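Local coordinates for protein ubiquitin-like-conjugating enzyme ATG10 (Saccharomyces cerevisiae, PDB 4EBR) that acts as an E2-like enzyme of autophagy, catalysing the conjugation of the ubiquitin-like protein ATG12 to ATG5, at residues Q14-Y17 / I21-N24; H23-C28 / I158-W163; D30-D35 / L41-P46; R83-K88 / P94-M99. All coordinates share one frame; numbering follows the deposited sequence.

Interactions 1, 2 and 3 form one continuous packing region with centres 11 Å apart, whereas interaction 4 lies farther out on the same antiparallel sheet, about 18 Å from interaction 3 between centres. Interactions 1 and 2 share His23 and Asn24 and meet where Ile21 CD1 lies 3.6 Å from Phe161 CE2. Interaction 1 rests on interaction 3 through Tyr17 CE1 and Val31 CG1, 3.5 Å apart. Interactions 3 and 4 do not touch, but Glu66 of the intervening strand 63-72 pairs with Arg43 of one and with Arg83 and Trp85 of the other. Interaction 2 comes nearest the catalytic region: the Ile160 side chain is about 11 Å from that of the thioester-forming Cys135.

Interaction 1 (Q14-Y17 / I21-N24); sequences QSLY and IFHN
The last turn of helix 6-18 folds against the connection that leads to strand 28-33, with Tyr17 and Leu16 of the helix meeting His23, Phe22 and Ile21. The aromatic pair is T-shaped: His23 presents the CE1-NE2 edge of its imidazole to the face of the Tyr17 phenol, with planes 78° apart and centroids of the two rings separated by 4.8 Å. The CG of Tyr17 lies opposite its own backbone N (chi1 -179°), which carries the phenol round to His23 although the CB points away from 21-24. His23 CE1 also lies 3.4 Å from the carbonyl oxygen Tyr17 O. On the apolar side Leu16 divides its two methyls: CD2 sits 3.9 Å from Phe22 CE1, while CD1 lies 4.1 Å from Ile21 CG2. That same Ile21 methyl stands over the centre of the Phe22 ring, so Leu16, Ile21 and Phe22 close into one cluster. Outside it, Leu16 leans on Leu152 and Val156 of helix 152-164, and Tyr17 reaches Val31 and Leu33. As in other E2-type folds, an N-terminal helix here leads through a short connection into the first strand of the antiparallel sheet.

Interaction 2 (H23-C28 / I158-W163); sequences HNWALC and IFIFSW
A type I turn from Trp25 to Cys28, closed by Cys28 N bonding to Trp25 O at 3.2 Å, faces helix 152-164 at a distance, Trp25 CA and Phe161 CA being 10.1 Å apart, so the backbones do not meet and the Trp25 side chain makes the contact. Its CG is trans to the backbone N (chi1 -176°), and the indole extends toward the helix. Phe161 meets one face of the indole with the CD1-CE1 edge of its ring, a T-shaped pair with planes at 80° and 5.1 Å between the Phe161 centroid and that of the Trp25 six-membered ring. Leu27 CB covers the opposite face. At the far end of the indole, Trp25 CH2 touches the Ile160 methyl CG2 at 3.8 Å. The polar NE1 of Trp25 donates to Gly165 O, and Tyr166 stacks on the indole. Within the helix, Trp163 turns its own indole back, NE1 donating to Phe159 O at 2.8 Å, the oxygen close to the indole plane but the donor tilted from the carbonyl plane. With an alanine here in place of Trp25, the Phe161 edge would probably lose the face it rests on, and Gly165 O its indole donor. Ile160 continues inward to Leu67 and Leu69 of the sheet. The contact thus joins the C-terminal helix to the entry of the first strand in the core of an E2-like alpha/beta fold.

Interaction 3 (D30-D35 / L41-P46); sequences DVHLND and LLRLIP
Asp30 and Arg43 form a salt bridge across the hairpin, NH1 donating to OD1 at 3.1 Å from the syn side, 31° out of the carboxylate plane. Asp30 holds its CG between its backbone N and carbonyl carbon (chi1 63°), which lays the carboxylate over the extended arginine chain. Arg43 NE pairs with Glu66 on the neighbouring strand, so the guanidinium joins two carboxylates, while Leu41 CD2 covers one of its faces. The His32 NE2 lies near the guanidinium edge, 3.7 Å from NH1. Beneath these groups the backbones run antiparallel: Arg43 N bonds to Asp30 O at 2.9 Å, Leu41 N to His32 O at 2.8 Å and His32 N to Leu41 O at 3.0 Å, with a longer return bond from Asp30 N to Arg43 O. Between these pairs, Val31 and Leu42 form the non-hydrogen-bonded pair on the other face, where Leu42 CD2 lies 3.8 Å from Val31 CG1. A methionine in place of Arg43 would probably leave Asp30 without its positive mate and cost Glu66 one of its two arginine partners. The hairpin is therefore two-sided: Val31 and Leu42 join the apolar packing of Tyr17 and Phe22, whereas opposite them two carboxylates share the Arg43 charge, which probably helps hold the guanidinium in place.

Interaction 4 (R83-K88 / P94-M99); sequences RIWEEK and PMTKLM
Leu98 lays its CD2 methyl over the six-membered ring of Trp85, a CH-pi contact 3.5 Å from the ring centroid and only 9° off the normal. The same methyl lies 3.8 Å from Arg83 CD, and Arg83 in turn turns a guanidinium face to Trp85 CZ2. The polar ends of both residues go to Glu66: Arg83 NE in a salt bridge, Trp85 NE1 in a hydrogen bond. Thr96 CG2 meets the indole near CE3, obliquely. These groups sit on one face of an antiparallel beta hairpin made by strands 77-90 and 93-98, whose segments run 151° apart. Glu86 with Lys97 and Lys88 with Met95 are its hydrogen-bonded pairs, for example Glu86 N to Lys97 O at 2.9 Å and Lys88 N to Met95 O at 2.8 Å. Trp85 with Leu98 and Glu87 with Thr96 are the non-hydrogen-bonded ones. On the other face, Glu86 and Lys97 run side by side with their CG atoms 3.8 Å apart; OE2 and NZ stay 4.3 Å from each other, opposite charges beyond salt-bridge range. Selenomethionine Met99 bends at its last torsion (chi3 -74°), bringing CE to 3.7 Å from Ile84 CG2, and both residues also pack on Ile104 of helix 101-108. Where Met99 N bonds to Ile84 O at 2.8 Å, a water continues the pairing, accepting from Ile84 N and donating to Met99 O.

Interaction 1 (Q14-Y17 / I21-N24)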
loop_
_atom_site.group_PDB
_atom_site.type_symbol
_atom_site.label_atom_id
_atom_site.label_comp_id
_atom_site.label_asym_id
_atom_site.label_seq_id
_atom_site.Cartn_x
_atom_site.Cartn_y
_atom_site.Cartn_z
ATOM N N GLN A 14 19.578 5.073 10.771
ATOM C CA GLN A 14 20.318 5.972 11.633
ATOM C C GLN A 14 21.742 6.066 11.094
ATOM O O GLN A 14 22.346 7.133 11.047
ATOM C CB GLN A 14 20.259 5.483 13.082
ATOM C CG GLN A 14 21.286 6.113 13.992
ATOM C CD GLN A 14 20.975 7.555 14.349
ATOM O OE1 GLN A 14 20.258 7.823 15.316
ATOM N NE2 GLN A 14 21.530 8.494 13.585
ATOM N N SER A 15 22.257 4.942 10.628
ATOM C CA SER A 15 23.590 4.905 10.056
ATOM C C SER A 15 23.667 5.732 8.765
ATOM O O SER A 15 24.626 6.464 8.537
ATOM C CB SER A 15 23.994 3.460 9.803
ATOM O OG SER A 15 25.042 3.401 8.864
ATOM N N LEU A 16 22.643 5.627 7.930
ATOM C CA LEU A 16 22.595 6.387 6.689
ATOM C C LEU A 16 22.598 7.894 6.951
ATOM O O LEU A 16 23.338 8.652 6.316
ATOM C CB LEU A 16 21.339 6.014 5.922
ATOM C CG LEU A 16 21.343 6.149 4.412
ATOM C CD1 LEU A 16 22.545 5.432 3.852
ATOM C CD2 LEU A 16 20.075 5.516 3.907
ATOM N N TYR A 17 21.756 8.320 7.887
ATOM C CA TYR A 17 21.698 9.708 8.316
ATOM C C TYR A 17 23.077 10.186 8.775
ATOM O O TYR A 17 23.473 11.319 8.511
ATOM C CB TYR A 17 20.691 9.834 9.461
ATOM C CG TYR A 17 20.497 11.231 10.017
ATOM C CD1 TYR A 17 19.575 12.095 9.454
ATOM C CD2 TYR A 17 21.212 11.673 11.133
ATOM C CE1 TYR A 17 19.379 13.370 9.967
ATOM C CE2 TYR A 17 21.019 12.952 11.659
ATOM C CZ TYR A 17 20.105 13.795 11.067
ATOM O OH TYR A 17 19.892 15.065 11.560
ATOM N N ILE A 21 25.095 11.419 3.749
ATOM C CA ILE A 21 24.912 11.249 2.319
ATOM C C ILE A 21 23.782 12.150 1.824
ATOM O O ILE A 21 23.840 12.665 0.711
ATOM C CB ILE A 21 24.684 9.772 1.919
ATOM C CG1 ILE A 21 24.779 9.606 0.404
ATOM C CG2 ILE A 21 23.346 9.245 2.432
ATOM C CD1 ILE A 21 24.296 8.261 -0.091
ATOM N N PHE A 22 22.764 12.362 2.650
ATOM C CA PHE A 22 21.699 13.273 2.259
ATOM C C PHE A 22 22.052 14.759 2.514
ATOM O O PHE A 22 21.673 15.650 1.742
ATOM C CB PHE A 22 20.372 12.864 2.899
ATOM C CG PHE A 22 19.907 11.476 2.511
ATOM C CD1 PHE A 22 19.727 10.495 3.471
ATOM C CD2 PHE A 22 19.644 11.163 1.184
ATOM C CE1 PHE A 22 19.295 9.231 3.119
ATOM C CE2 PHE A 22 19.204 9.891 0.815
ATOM C CZ PHE A 22 19.031 8.924 1.782
ATOM N N HIS A 23 22.794 15.020 3.583
ATOM C CA HIS A 23 23.181 16.387 3.921
ATOM C C HIS A 23 24.080 17.033 2.867
ATOM O O HIS A 23 23.991 18.232 2.613
ATOM C CB HIS A 23 23.874 16.423 5.280
ATOM C CG HIS A 23 23.062 15.818 6.379
ATOM N ND1 HIS A 23 22.754 14.475 6.422
ATOM C CD2 HIS A 23 22.483 16.372 7.469
ATOM C CE1 HIS A 23 22.030 14.228 7.498
ATOM N NE2 HIS A 23 21.848 15.363 8.149
ATOM N N ASN A 24 24.945 16.240 2.256
ATOM C CA ASN A 24 25.855 16.765 1.253
ATOM C C ASN A 24 25.300 16.589 -0.150
ATOM O O ASN A 24 25.946 16.932 -1.138
ATOM C CB ASN A 24 27.222 16.088 1.369
ATOM C CG ASN A 24 27.803 16.200 2.758
ATOM O OD1 ASN A 24 27.772 17.270 3.377
ATOM N ND2 ASN A 24 28.323 15.089 3.268
#

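Interaction 2 (H23-C28 / I158-W163)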
loop_
_atom_site.group_PDB
_atom_site.type_symbol
_atom_site.label_atom_id
_atom_site.label_comp_id
_atom_site.label_asym_id
_atom_site.label_seq_id
_atom_site.Cartn_x
_atom_site.Cartn_y
_atom_site.Cartn_z
ATOM N N HIS A 23 22.794 15.020 3.583
ATOM C CA HIS A 23 23.181 16.387 3.921
ATOM C C HIS A 23 24.080 17.033 2.867
ATOM O O HIS A 23 23.991 18.232 2.613
ATOM C CB HIS A 23 23.874 16.423 5.280
ATOM C CG HIS A 23 23.062 15.818 6.379
ATOM N ND1 HIS A 23 22.754 14.475 6.422
ATOM C CD2 HIS A 23 22.483 16.372 7.469
ATOM C CE1 HIS A 23 22.030 14.228 7.498
ATOM N NE2 HIS A 23 21.848 15.363 8.149
ATOM N N ASN A 24 24.945 16.240 2.256
ATOM C CA ASN A 24 25.855 16.765 1.253
ATOM C C ASN A 24 25.300 16.589 -0.150
ATOM O O ASN A 24 25.946 16.932 -1.138
ATOM C CB ASN A 24 27.222 16.088 1.369
ATOM C CG ASN A 24 27.803 16.200 2.758
ATOM O OD1 ASN A 24 27.772 17.270 3.377
ATOM N ND2 ASN A 24 28.323 15.089 3.268
ATOM N N TRP A 25 24.110 16.024 -0.238
ATOM C CA TRP A 25 23.455 15.869 -1.521
ATOM C C TRP A 25 22.991 17.249 -1.961
ATOM O O TRP A 25 22.354 17.966 -1.189
ATOM C CB TRP A 25 22.279 14.930 -1.357
ATOM C CG TRP A 25 21.572 14.620 -2.609
ATOM C CD1 TRP A 25 22.021 14.829 -3.879
ATOM C CD2 TRP A 25 20.265 14.045 -2.727
ATOM N NE1 TRP A 25 21.069 14.410 -4.783
ATOM C CE2 TRP A 25 19.983 13.928 -4.100
ATOM C CE3 TRP A 25 19.312 13.611 -1.804
ATOM C CZ2 TRP A 25 18.784 13.402 -4.575
ATOM C CZ3 TRP A 25 18.126 13.086 -2.274
ATOM C CH2 TRP A 25 17.872 12.984 -3.648
ATOM N N ALA A 26 23.330 17.634 -3.189
ATOM C CA ALA A 26 23.095 19.006 -3.659
ATOM C C ALA A 26 21.621 19.381 -3.644
ATOM O O ALA A 26 21.257 20.480 -3.210
ATOM C CB ALA A 26 23.668 19.199 -5.056
ATOM N N LEU A 27 20.788 18.451 -4.110
ATOM C CA LEU A 27 19.346 18.649 -4.240
ATOM C C LEU A 27 18.625 18.826 -2.911
ATOM O O LEU A 27 17.453 19.199 -2.888
ATOM C CB LEU A 27 18.717 17.445 -4.941
ATOM C CG LEU A 27 18.569 17.362 -6.457
ATOM C CD1 LEU A 27 17.679 16.177 -6.776
ATOM C CD2 LEU A 27 17.980 18.637 -7.053
ATOM N N CYS A 28 19.300 18.533 -1.807
ATOM C CA CYS A 28 18.603 18.405 -0.534
ATOM C C CYS A 28 18.615 19.662 0.322
ATOM O O CYS A 28 19.655 20.040 0.855
ATOM C CB CYS A 28 19.176 17.240 0.267
ATOM S SG CYS A 28 18.197 16.840 1.722
ATOM N N ILE A 158 18.302 2.686 -5.687
ATOM C CA ILE A 158 17.299 2.253 -6.639
ATOM C C ILE A 158 16.036 3.097 -6.533
ATOM O O ILE A 158 15.451 3.484 -7.546
ATOM C CB ILE A 158 16.935 0.774 -6.393
ATOM C CG1 ILE A 158 18.078 -0.139 -6.823
ATOM C CG2 ILE A 158 15.637 0.388 -7.090
ATOM C CD1 ILE A 158 18.164 -1.385 -5.957
ATOM N N PHE A 159 15.616 3.363 -5.302
ATOM C CA PHE A 159 14.389 4.099 -5.052
ATOM C C PHE A 159 14.468 5.613 -5.057
ATOM O O PHE A 159 13.460 6.290 -5.256
ATOM C CB PHE A 159 13.759 3.621 -3.750
ATOM C CG PHE A 159 13.001 2.348 -3.906
ATOM C CD1 PHE A 159 11.628 2.337 -3.816
ATOM C CD2 PHE A 159 13.663 1.167 -4.195
ATOM C CE1 PHE A 159 10.931 1.172 -3.975
ATOM C CE2 PHE A 159 12.970 -0.001 -4.363
ATOM C CZ PHE A 159 11.601 -0.001 -4.251
ATOM N N ILE A 160 15.652 6.162 -4.848
ATOM C CA ILE A 160 15.750 7.611 -4.760
ATOM C C ILE A 160 16.672 8.216 -5.818
ATOM O O ILE A 160 16.230 9.011 -6.662
ATOM C CB ILE A 160 16.157 8.058 -3.350
ATOM C CG1 ILE A 160 15.078 7.637 -2.356
ATOM C CG2 ILE A 160 16.327 9.558 -3.298
ATOM C CD1 ILE A 160 15.436 7.951 -0.913
ATOM N N PHE A 161 17.950 7.845 -5.771
ATOM C CA PHE A 161 18.934 8.460 -6.645
ATOM C C PHE A 161 18.696 8.169 -8.122
ATOM O O PHE A 161 19.162 8.887 -8.980
ATOM C CB PHE A 161 20.339 8.043 -6.243
ATOM C CG PHE A 161 20.728 8.473 -4.855
ATOM C CD1 PHE A 161 20.215 9.624 -4.299
ATOM C CD2 PHE A 161 21.628 7.721 -4.105
ATOM C CE1 PHE A 161 20.596 10.021 -3.027
ATOM C CE2 PHE A 161 22.010 8.115 -2.836
ATOM C CZ PHE A 161 21.494 9.258 -2.295
ATOM N N SER A 162 17.962 7.116 -8.420
ATOM C CA SER A 162 17.725 6.739 -9.804
ATOM C C SER A 162 16.917 7.796 -10.545
ATOM O O SER A 162 17.241 8.122 -11.682
ATOM C CB SER A 162 16.995 5.409 -9.861
ATOM O OG SER A 162 15.820 5.465 -9.059
ATOM N N TRP A 163 15.847 8.302 -9.941
ATOM C CA TRP A 163 15.066 9.358 -10.602
ATOM C C TRP A 163 15.419 10.811 -10.248
ATOM O O TRP A 163 15.032 11.736 -10.954
ATOM C CB TRP A 163 13.567 9.115 -10.446
ATOM C CG TRP A 163 13.111 9.063 -9.031
ATOM C CD1 TRP A 163 13.318 8.051 -8.136
ATOM C CD2 TRP A 163 12.340 10.053 -8.344
ATOM N NE1 TRP A 163 12.728 8.353 -6.931
ATOM C CE2 TRP A 163 12.116 9.575 -7.035
ATOM C CE3 TRP A 163 11.809 11.295 -8.709
ATOM C CZ2 TRP A 163 11.398 10.305 -6.086
ATOM C CZ3 TRP A 163 11.091 12.016 -7.767
ATOM C CH2 TRP A 163 10.895 11.520 -6.471
#

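Interaction 3 (D30-D35 / L41-P46)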
loop_
_atom_site.group_PDB
_atom_site.type_symbol
_atom_site.label_atom_id
_atom_site.label_comp_id
_atom_site.label_asym_id
_atom_site.label_seq_id
_atom_site.Cartn_x
_atom_site.Cartn_y
_atom_site.Cartn_z
ATOM N N ASP A 30 16.690 20.058 3.280
ATOM C CA ASP A 30 16.798 19.630 4.679
ATOM C C ASP A 30 16.433 18.167 4.967
ATOM O O ASP A 30 15.677 17.537 4.231
ATOM C CB ASP A 30 16.043 20.585 5.618
ATOM C CG ASP A 30 14.556 20.624 5.348
ATOM O OD1 ASP A 30 13.890 19.579 5.543
ATOM O OD2 ASP A 30 14.045 21.701 4.961
ATOM N N VAL A 31 16.989 17.652 6.060
ATOM C CA VAL A 31 16.892 16.250 6.448
ATOM C C VAL A 31 16.389 16.188 7.883
ATOM O O VAL A 31 16.928 16.865 8.754
ATOM C CB VAL A 31 18.293 15.592 6.443
ATOM C CG1 VAL A 31 18.188 14.112 6.709
ATOM C CG2 VAL A 31 19.019 15.849 5.125
ATOM N N HIS A 32 15.373 15.381 8.155
ATOM C CA HIS A 32 14.878 15.281 9.523
ATOM C C HIS A 32 14.610 13.855 9.883
ATOM O O HIS A 32 13.857 13.178 9.187
ATOM C CB HIS A 32 13.564 16.020 9.679
ATOM C CG HIS A 32 13.685 17.498 9.576
ATOM N ND1 HIS A 32 13.742 18.314 10.684
ATOM C CD2 HIS A 32 13.744 18.314 8.500
ATOM C CE1 HIS A 32 13.834 19.574 10.295
ATOM N NE2 HIS A 32 13.838 19.602 8.974
ATOM N N LEU A 33 15.149 13.403 11.010
ATOM C CA LEU A 33 14.850 12.063 11.499
ATOM C C LEU A 33 13.718 12.138 12.520
ATOM O O LEU A 33 13.792 12.896 13.487
ATOM C CB LEU A 33 16.091 11.430 12.129
ATOM C CG LEU A 33 16.356 9.964 11.781
ATOM C CD1 LEU A 33 16.132 9.714 10.298
ATOM C CD2 LEU A 33 17.765 9.562 12.190
ATOM N N ASN A 34 12.669 11.352 12.295
ATOM C CA ASN A 34 11.482 11.397 13.138
ATOM C C ASN A 34 11.858 11.062 14.571
ATOM O O ASN A 34 12.943 10.540 14.816
ATOM C CB ASN A 34 10.349 10.512 12.609
ATOM C CG ASN A 34 10.650 9.038 12.703
ATOM O OD1 ASN A 34 11.634 8.621 13.305
ATOM N ND2 ASN A 34 9.785 8.225 12.105
ATOM N N ASP A 35 10.987 11.389 15.515
ATOM C CA ASP A 35 11.305 11.209 16.927
ATOM C C ASP A 35 11.846 9.819 17.264
ATOM O O ASP A 35 12.745 9.696 18.090
ATOM C CB ASP A 35 10.094 11.541 17.799
ATOM C CG ASP A 35 9.979 13.026 18.091
ATOM O OD1 ASP A 35 8.847 13.502 18.336
ATOM O OD2 ASP A 35 11.028 13.711 18.089
ATOM N N LEU A 41 12.682 12.453 6.764
ATOM C CA LEU A 41 12.054 13.380 5.844
ATOM C C LEU A 41 13.113 14.127 5.037
ATOM O O LEU A 41 14.035 14.737 5.592
ATOM C CB LEU A 41 11.169 14.373 6.581
ATOM C CG LEU A 41 10.613 15.402 5.599
ATOM C CD1 LEU A 41 9.710 14.735 4.574
ATOM C CD2 LEU A 41 9.877 16.520 6.329
ATOM N N LEU A 42 12.980 14.064 3.722
ATOM C CA LEU A 42 13.869 14.790 2.844
ATOM C C LEU A 42 13.084 15.867 2.129
ATOM O O LEU A 42 12.102 15.587 1.433
ATOM C CB LEU A 42 14.519 13.840 1.831
ATOM C CG LEU A 42 15.501 12.860 2.476
ATOM C CD1 LEU A 42 16.258 12.035 1.451
ATOM C CD2 LEU A 42 16.475 13.617 3.349
ATOM N N ARG A 43 13.497 17.111 2.312
ATOM C CA ARG A 43 12.938 18.180 1.504
ATOM C C ARG A 43 13.962 18.510 0.450
ATOM O O ARG A 43 15.146 18.646 0.751
ATOM C CB ARG A 43 12.594 19.407 2.348
ATOM C CG ARG A 43 11.489 19.152 3.350
ATOM C CD ARG A 43 10.864 20.440 3.837
ATOM N NE ARG A 43 9.716 20.190 4.708
ATOM C CZ ARG A 43 9.796 20.003 6.028
ATOM N NH1 ARG A 43 10.978 20.032 6.655
ATOM N NH2 ARG A 43 8.684 19.786 6.726
ATOM N N LEU A 44 13.513 18.616 -0.791
ATOM C CA LEU A 44 14.437 18.849 -1.886
ATOM C C LEU A 44 14.399 20.278 -2.384
ATOM O O LEU A 44 13.382 20.955 -2.303
ATOM C CB LEU A 44 14.164 17.897 -3.036
ATOM C CG LEU A 44 14.402 16.428 -2.706
ATOM C CD1 LEU A 44 14.261 15.602 -3.965
ATOM C CD2 LEU A 44 15.763 16.215 -2.063
ATOM N N ILE A 45 15.533 20.715 -2.927
ATOM C CA ILE A 45 15.687 22.060 -3.465
ATOM C C ILE A 45 14.782 22.287 -4.669
ATOM O O ILE A 45 14.549 21.379 -5.468
ATOM C CB ILE A 45 17.145 22.341 -3.872
ATOM C CG1 ILE A 45 17.591 21.364 -4.963
ATOM C CG2 ILE A 45 18.063 22.251 -2.663
ATOM C CD1 ILE A 45 18.934 21.703 -5.574
ATOM N N PRO A 46 14.271 23.506 -4.783
ATOM C CA PRO A 46 13.309 23.863 -5.835
ATOM C C PRO A 46 13.726 23.312 -7.202
ATOM O O PRO A 46 14.884 23.430 -7.590
ATOM C CB PRO A 46 13.332 25.398 -5.820
ATOM C CG PRO A 46 13.598 25.731 -4.403
ATOM C CD PRO A 46 14.589 24.669 -3.930
#

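Interaction 4 (R83-K88 / P94-M99)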
loop_
_atom_site.group_PDB
_atom_site.type_symbol
_atom_site.label_atom_id
_atom_site.label_comp_id
_atom_site.label_asym_id
_atom_site.label_seq_id
_atom_site.Cartn_x
_atom_site.Cartn_y
_atom_site.Cartn_z
ATOM N N ARG A 83 5.395 13.408 -1.817
ATOM C CA ARG A 83 4.516 14.483 -2.274
ATOM C C ARG A 83 5.264 15.692 -2.848
ATOM O O ARG A 83 6.491 15.832 -2.700
ATOM C CB ARG A 83 3.533 14.897 -1.202
ATOM C CG ARG A 83 4.172 15.537 -0.049
ATOM C CD ARG A 83 3.140 15.818 0.987
ATOM N NE ARG A 83 3.718 16.637 2.033
ATOM C CZ ARG A 83 3.012 17.361 2.882
ATOM N NH1 ARG A 83 1.673 17.366 2.803
ATOM N NH2 ARG A 83 3.655 18.069 3.799
ATOM N N ILE A 84 4.527 16.526 -3.574
ATOM C CA ILE A 84 5.155 17.575 -4.363
ATOM C C ILE A 84 4.363 18.859 -4.335
ATOM O O ILE A 84 3.176 18.856 -4.655
ATOM C CB ILE A 84 5.318 17.149 -5.836
ATOM C CG1 ILE A 84 6.303 15.992 -5.953
ATOM C CG2 ILE A 84 5.777 18.334 -6.671
ATOM C CD1 ILE A 84 6.506 15.480 -7.379
ATOM N N TRP A 85 5.028 19.954 -3.982
ATOM C CA TRP A 85 4.425 21.290 -4.022
ATOM C C TRP A 85 4.654 21.925 -5.386
ATOM O O TRP A 85 5.793 22.117 -5.802
ATOM C CB TRP A 85 5.043 22.185 -2.954
ATOM C CG TRP A 85 4.879 21.674 -1.550
ATOM C CD1 TRP A 85 5.831 21.095 -0.781
ATOM C CD2 TRP A 85 3.692 21.706 -0.752
ATOM N NE1 TRP A 85 5.317 20.759 0.450
ATOM C CE2 TRP A 85 4.004 21.128 0.490
ATOM C CE3 TRP A 85 2.394 22.167 -0.968
ATOM C CZ2 TRP A 85 3.073 20.996 1.506
ATOM C CZ3 TRP A 85 1.478 22.045 0.042
ATOM C CH2 TRP A 85 1.815 21.458 1.264
ATOM N N GLU A 86 3.586 22.232 -6.105
ATOM C CA GLU A 86 3.772 22.911 -7.372
ATOM C C GLU A 86 3.213 24.305 -7.313
ATOM O O GLU A 86 2.169 24.536 -6.721
ATOM C CB GLU A 86 3.152 22.142 -8.539
ATOM C CG GLU A 86 1.643 22.055 -8.566
ATOM C CD GLU A 86 1.151 21.352 -9.832
ATOM O OE1 GLU A 86 1.077 22.009 -10.906
ATOM O OE2 GLU A 86 0.846 20.136 -9.755
ATOM N N GLU A 87 3.922 25.254 -7.901
ATOM C CA GLU A 87 3.385 26.596 -7.978
ATOM C C GLU A 87 2.653 26.699 -9.292
ATOM O O GLU A 87 3.175 26.327 -10.323
ATOM C CB GLU A 87 4.497 27.633 -7.857
ATOM C CG GLU A 87 5.235 27.537 -6.522
ATOM C CD GLU A 87 6.689 27.996 -6.597
ATOM O OE1 GLU A 87 7.337 28.054 -5.526
ATOM O OE2 GLU A 87 7.185 28.289 -7.716
ATOM N N LYS A 88 1.413 27.150 -9.248
ATOM C CA LYS A 88 0.648 27.286 -10.469
ATOM C C LYS A 88 0.320 28.766 -10.603
ATOM O O LYS A 88 0.392 29.509 -9.628
ATOM C CB LYS A 88 -0.605 26.406 -10.404
ATOM C CG LYS A 88 -1.166 25.991 -11.760
ATOM C CD LYS A 88 -2.139 24.802 -11.638
ATOM C CE LYS A 88 -2.652 24.319 -13.010
ATOM N NZ LYS A 88 -3.300 25.383 -13.842
ATOM N N PRO A 94 0.590 33.937 -8.750
ATOM C CA PRO A 94 1.294 32.711 -8.339
ATOM C C PRO A 94 0.713 32.145 -7.046
ATOM O O PRO A 94 0.492 32.912 -6.111
ATOM C CB PRO A 94 2.729 33.200 -8.113
ATOM C CG PRO A 94 2.853 34.393 -9.010
ATOM C CD PRO A 94 1.512 35.076 -8.899
HETATM N N MSE A 95 0.450 30.835 -7.019
HETATM C CA MSE A 95 -0.124 30.147 -5.862
HETATM C C MSE A 95 0.465 28.760 -5.761
HETATM O O MSE A 95 0.928 28.215 -6.756
HETATM C CB MSE A 95 -1.629 29.987 -6.018
HETATM C CG MSE A 95 -2.375 31.271 -6.316
HETATM SE SE MSE A 95 -4.307 31.137 -5.984
HETATM C CE MSE A 95 -4.883 32.853 -6.785
ATOM N N THR A 96 0.414 28.161 -4.576
ATOM C CA THR A 96 0.957 26.824 -4.405
ATOM C C THR A 96 -0.134 25.807 -4.153
ATOM O O THR A 96 -1.144 26.117 -3.536
ATOM C CB THR A 96 1.967 26.748 -3.244
ATOM O OG1 THR A 96 2.921 27.805 -3.374
ATOM C CG2 THR A 96 2.716 25.399 -3.264
ATOM N N LYS A 97 0.078 24.577 -4.622
ATOM C CA LYS A 97 -0.829 23.485 -4.302
ATOM C C LYS A 97 -0.073 22.175 -4.194
ATOM O O LYS A 97 1.026 22.049 -4.737
ATOM C CB LYS A 97 -1.945 23.396 -5.344
ATOM C CG LYS A 97 -1.528 22.880 -6.692
ATOM C CD LYS A 97 -2.612 23.139 -7.721
ATOM C CE LYS A 97 -2.647 22.050 -8.773
ATOM N NZ LYS A 97 -3.066 20.753 -8.153
ATOM N N LEU A 98 -0.644 21.206 -3.480
ATOM C CA LEU A 98 -0.118 19.839 -3.544
ATOM C C LEU A 98 -0.460 19.243 -4.893
ATOM O O LEU A 98 -1.581 19.409 -5.375
ATOM C CB LEU A 98 -0.666 18.970 -2.421
ATOM C CG LEU A 98 0.001 19.416 -1.119
ATOM C CD1 LEU A 98 -0.950 19.369 0.101
ATOM C CD2 LEU A 98 1.302 18.636 -0.873
HETATM N N MSE A 99 0.520 18.570 -5.501
HETATM C CA MSE A 99 0.396 18.062 -6.856
HETATM C C MSE A 99 -0.447 16.813 -6.857
HETATM O O MSE A 99 -0.373 16.004 -5.929
HETATM C CB MSE A 99 1.775 17.778 -7.454
HETATM C CG MSE A 99 1.755 17.341 -8.938
HETATM SE SE MSE A 99 3.552 17.072 -9.748
HETATM C CE MSE A 99 4.187 18.901 -9.992
HETATM O O HOH W 1 1.656 15.684 -3.617
#